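Local atomic coordinates of RNA N6-adenosine-methyltransferase METTL16 (Homo sapiens, PDB entry 6M1U), a protein that transfers methyl groups from S-adenosylmethionine to the N6 position of adenosines in RNA, including U6 small nuclear RNA, and probably binds RNA through its vertebrate conserved region. Residues W37-L42 / H49-C54. Residues are numbered along the deposited sequence; the frame is centred on the assembly and turned at random.
Sequences WIEKIL and HKRVPC
A helix-turn-strand unit of the alpha/beta fold of the vertebrate conserved region brings E39 and L42 of helix 30-44 against H49 and R51 of the strand that follows, 48-52, an outermost strand of a five-stranded antiparallel sheet with helices packed on one face. After a short turn the chain doubles back: helix and strand segments run nearly antiparallel, at 157°, with axes 10.1 Å apart, a separation bridged here by side chains from both elements. H49 points to the helix, K50 away from it, and R51, two residues after H49, brings the end of its side chain back to the helix. A salt bridge ties the two elements together. E39, with CG anti to its carbonyl carbon (chi1 -73°) and the chain extended beyond, carries its carboxylate to the edge of the R51 guanidinium. There R51 NE gives a nearly straight bond (160°) to the syn lone pair of E39 OE2, at 2.6 Å, while R51 NH2 reaches E39 OE1 only weakly, at 3.5 Å. The two planes are turned 46° apart, so this is a lopsided pairing rather than a flat two-pronged one. Glutamate suits the place, since its CB and CG lie against the imidazole of H49 and its carboxylate meets the arginine; a glutamine here would probably leave R51 without its opposite charge and weaken the tie between helix and strand. L61 of strand 58-67 touches both E39 and R51, giving the ion pair a nonpolar neighbour, and L42 continues into the core against I114 and I145. The H49 imidazole lies between helix and strand nearer the turn: its CE1 is 3.8 Å from E39 CB, while its CD2 lies 3.6 Å from L42 CB.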
ATOM      1  N   TRP A  37      -7.589  -0.008  -0.104  1.00 60.41           N
ATOM      2  CA  TRP A  37      -7.301  -0.794   1.091  1.00 61.02           C
ATOM      3  C   TRP A  37      -5.966  -0.394   1.703  1.00 58.51           C
ATOM      4  O   TRP A  37      -5.834  -0.348   2.933  1.00 59.06           O
ATOM      5  CB  TRP A  37      -7.314  -2.288   0.793  1.00 60.06           C
ATOM      6  CG  TRP A  37      -8.674  -2.908   0.814  1.00 61.05           C
ATOM      7  CD1 TRP A  37      -9.330  -3.507  -0.242  1.00 63.16           C
ATOM      8  CD2 TRP A  37      -9.561  -3.000   1.934  1.00 61.93           C
ATOM      9  NE1 TRP A  37     -10.576  -3.965   0.163  1.00 65.23           N
ATOM     10  CE2 TRP A  37     -10.736  -3.670   1.492  1.00 64.49           C
ATOM     11  CE3 TRP A  37      -9.481  -2.595   3.272  1.00 60.71           C
ATOM     12  CZ2 TRP A  37     -11.807  -3.924   2.338  1.00 66.44           C
ATOM     13  CZ3 TRP A  37     -10.559  -2.858   4.107  1.00 62.87           C
ATOM     14  CH2 TRP A  37     -11.698  -3.508   3.637  1.00 65.68           C
ATOM     15  N   ILE A  38      -4.959  -0.093   0.882  1.00 59.05           N
ATOM     16  CA  ILE A  38      -3.743   0.488   1.449  1.00 59.60           C
ATOM     17  C   ILE A  38      -4.058   1.824   2.129  1.00 61.88           C
ATOM     18  O   ILE A  38      -3.539   2.128   3.211  1.00 61.74           O
ATOM     19  CB  ILE A  38      -2.655   0.636   0.371  1.00 57.71           C
ATOM     20  CG1 ILE A  38      -2.251  -0.731  -0.164  1.00 58.56           C
ATOM     21  CG2 ILE A  38      -1.434   1.251   0.965  1.00 57.04           C
ATOM     22  CD1 ILE A  38      -1.432  -0.666  -1.433  1.00 58.24           C
ATOM     23  N   GLU A  39      -4.953   2.622   1.531  1.00 66.07           N
ATOM     24  CA  GLU A  39      -5.328   3.893   2.149  1.00 68.36           C
ATOM     25  C   GLU A  39      -5.986   3.664   3.500  1.00 69.13           C
ATOM     26  O   GLU A  39      -5.716   4.393   4.461  1.00 68.24           O
ATOM     27  CB  GLU A  39      -6.255   4.674   1.222  1.00 74.50           C
ATOM     28  CG  GLU A  39      -5.558   5.279   0.020  1.00 77.42           C
ATOM     29  CD  GLU A  39      -6.514   5.852  -1.023  1.00 80.82           C
ATOM     30  OE1 GLU A  39      -7.729   5.547  -1.011  1.00 82.98           O
ATOM     31  OE2 GLU A  39      -6.029   6.626  -1.875  1.00 82.83           O
ATOM     32  N   LYS A  40      -6.824   2.627   3.605  1.00 68.35           N
ATOM     33  CA  LYS A  40      -7.405   2.271   4.895  1.00 69.25           C
ATOM     34  C   LYS A  40      -6.316   1.874   5.891  1.00 66.10           C
ATOM     35  O   LYS A  40      -6.321   2.313   7.045  1.00 66.87           O
ATOM     36  CB  LYS A  40      -8.414   1.134   4.705  1.00 70.15           C
ATOM     37  CG  LYS A  40      -9.599   1.167   5.660  1.00 73.16           C
ATOM     38  CD  LYS A  40      -9.283   0.497   6.976  1.00 75.27           C
ATOM     39  CE  LYS A  40     -10.181   1.056   8.075  1.00 78.14           C
ATOM     40  NZ  LYS A  40     -10.240   0.138   9.270  1.00 80.20           N
ATOM     41  N   ILE A  41      -5.355   1.067   5.451  1.00 65.98           N
ATOM     42  CA  ILE A  41      -4.317   0.578   6.351  1.00 65.84           C
ATOM     43  C   ILE A  41      -3.461   1.728   6.863  1.00 67.11           C
ATOM     44  O   ILE A  41      -3.049   1.749   8.034  1.00 67.61           O
ATOM     45  CB  ILE A  41      -3.464  -0.474   5.623  1.00 66.10           C
ATOM     46  CG1 ILE A  41      -4.289  -1.738   5.395  1.00 67.38           C
ATOM     47  CG2 ILE A  41      -2.129  -0.700   6.368  1.00 65.90           C
ATOM     48  CD1 ILE A  41      -3.753  -2.600   4.335  1.00 66.98           C
ATOM     49  N   LEU A  42      -3.153   2.686   5.985  1.00 65.94           N
ATOM     50  CA  LEU A  42      -2.272   3.782   6.373  1.00 65.57           C
ATOM     51  C   LEU A  42      -2.983   4.724   7.323  1.00 68.87           C
ATOM     52  O   LEU A  42      -2.428   5.069   8.372  1.00 70.60           O
ATOM     53  CB  LEU A  42      -1.749   4.538   5.145  1.00 61.58           C
ATOM     54  CG  LEU A  42      -0.858   3.685   4.234  1.00 58.44           C
ATOM     55  CD1 LEU A  42      -0.456   4.403   2.954  1.00 57.19           C
ATOM     56  CD2 LEU A  42       0.351   3.222   4.986  1.00 56.58           C
ATOM     57  N   HIS A  49      -1.213  10.607   3.908  1.00 66.09           N
ATOM     58  CA  HIS A  49      -1.018  10.261   2.510  1.00 63.98           C
ATOM     59  C   HIS A  49      -2.000  11.025   1.634  1.00 61.24           C
ATOM     60  O   HIS A  49      -3.075  11.410   2.082  1.00 63.06           O
ATOM     61  CB  HIS A  49      -1.190   8.770   2.305  1.00 60.85           C
ATOM     62  CG  HIS A  49      -2.487   8.256   2.819  1.00 60.34           C
ATOM     63  ND1 HIS A  49      -3.614   8.148   2.029  1.00 60.52           N
ATOM     64  CD2 HIS A  49      -2.849   7.834   4.052  1.00 60.11           C
ATOM     65  CE1 HIS A  49      -4.610   7.681   2.758  1.00 61.85           C
ATOM     66  NE2 HIS A  49      -4.169   7.474   3.986  1.00 61.03           N
ATOM     67  N   LYS A  50      -1.616  11.230   0.379  1.00 62.78           N
ATOM     68  CA  LYS A  50      -2.453  11.875  -0.618  1.00 63.32           C
ATOM     69  C   LYS A  50      -2.221  11.140  -1.929  1.00 62.49           C
ATOM     70  O   LYS A  50      -1.093  10.734  -2.217  1.00 59.52           O
ATOM     71  CB  LYS A  50      -2.131  13.387  -0.791  1.00 69.68           C
ATOM     72  CG  LYS A  50      -2.903  14.349   0.110  1.00 74.20           C
ATOM     73  CD  LYS A  50      -2.247  15.759   0.163  1.00 77.48           C
ATOM     74  CE  LYS A  50      -2.460  16.540   1.552  1.00 80.54           C
ATOM     75  NZ  LYS A  50      -1.533  17.762   1.838  1.00 82.65           N
ATOM     76  N   ARG A  51      -3.276  10.986  -2.726  1.00 62.00           N
ATOM     77  CA  ARG A  51      -3.113  10.495  -4.089  1.00 62.68           C
ATOM     78  C   ARG A  51      -2.489  11.544  -4.994  1.00 60.67           C
ATOM     79  O   ARG A  51      -2.910  12.699  -5.010  1.00 62.26           O
ATOM     80  CB  ARG A  51      -4.445  10.083  -4.670  1.00 62.83           C
ATOM     81  CG  ARG A  51      -4.872   8.757  -4.228  1.00 62.30           C
ATOM     82  CD  ARG A  51      -6.254   8.632  -4.674  1.00 65.24           C
ATOM     83  NE  ARG A  51      -6.859   7.411  -4.209  1.00 67.17           N
ATOM     84  CZ  ARG A  51      -7.564   6.613  -4.977  1.00 70.13           C
ATOM     85  NH1 ARG A  51      -7.745   6.925  -6.252  1.00 72.50           N
ATOM     86  NH2 ARG A  51      -8.102   5.531  -4.444  1.00 71.25           N
ATOM     87  N   VAL A  52      -1.526  11.133  -5.796  1.00 61.71           N
ATOM     88  CA  VAL A  52      -0.789  12.074  -6.630  1.00 61.26           C
ATOM     89  C   VAL A  52      -1.028  11.696  -8.086  1.00 65.33           C
ATOM     90  O   VAL A  52      -1.376  10.539  -8.405  1.00 64.87           O
ATOM     91  CB  VAL A  52       0.713  12.105  -6.260  1.00 60.60           C
ATOM     92  CG1 VAL A  52       0.902  12.815  -4.940  1.00 59.67           C
ATOM     93  CG2 VAL A  52       1.220  10.722  -6.147  1.00 59.99           C
ATOM     94  N   PRO A  53      -0.836  12.648  -9.004  1.00 66.18           N
ATOM     95  CA  PRO A  53      -0.833  12.304 -10.432  1.00 70.51           C
ATOM     96  C   PRO A  53       0.102  11.134 -10.706  1.00 69.47           C
ATOM     97  O   PRO A  53       1.177  11.011 -10.118  1.00 69.44           O
ATOM     98  CB  PRO A  53      -0.335  13.584 -11.106  1.00 71.02           C
ATOM     99  CG  PRO A  53       0.283  14.424  -9.959  1.00 69.30           C
ATOM    100  CD  PRO A  53      -0.515  14.076  -8.760  1.00 68.15           C
ATOM    101  N   CYS A  54      -0.334  10.248 -11.591  1.00 72.56           N
ATOM    102  CA  CYS A  54       0.380   9.005 -11.853  1.00 73.18           C
ATOM    103  C   CYS A  54       0.265   8.686 -13.337  1.00 77.82           C
ATOM    104  O   CYS A  54      -0.159   9.525 -14.142  1.00 76.86           O
ATOM    105  CB  CYS A  54      -0.191   7.877 -10.991  1.00 73.44           C
ATOM    106  SG  CYS A  54      -1.951   7.769 -11.176  1.00 75.53           S
TER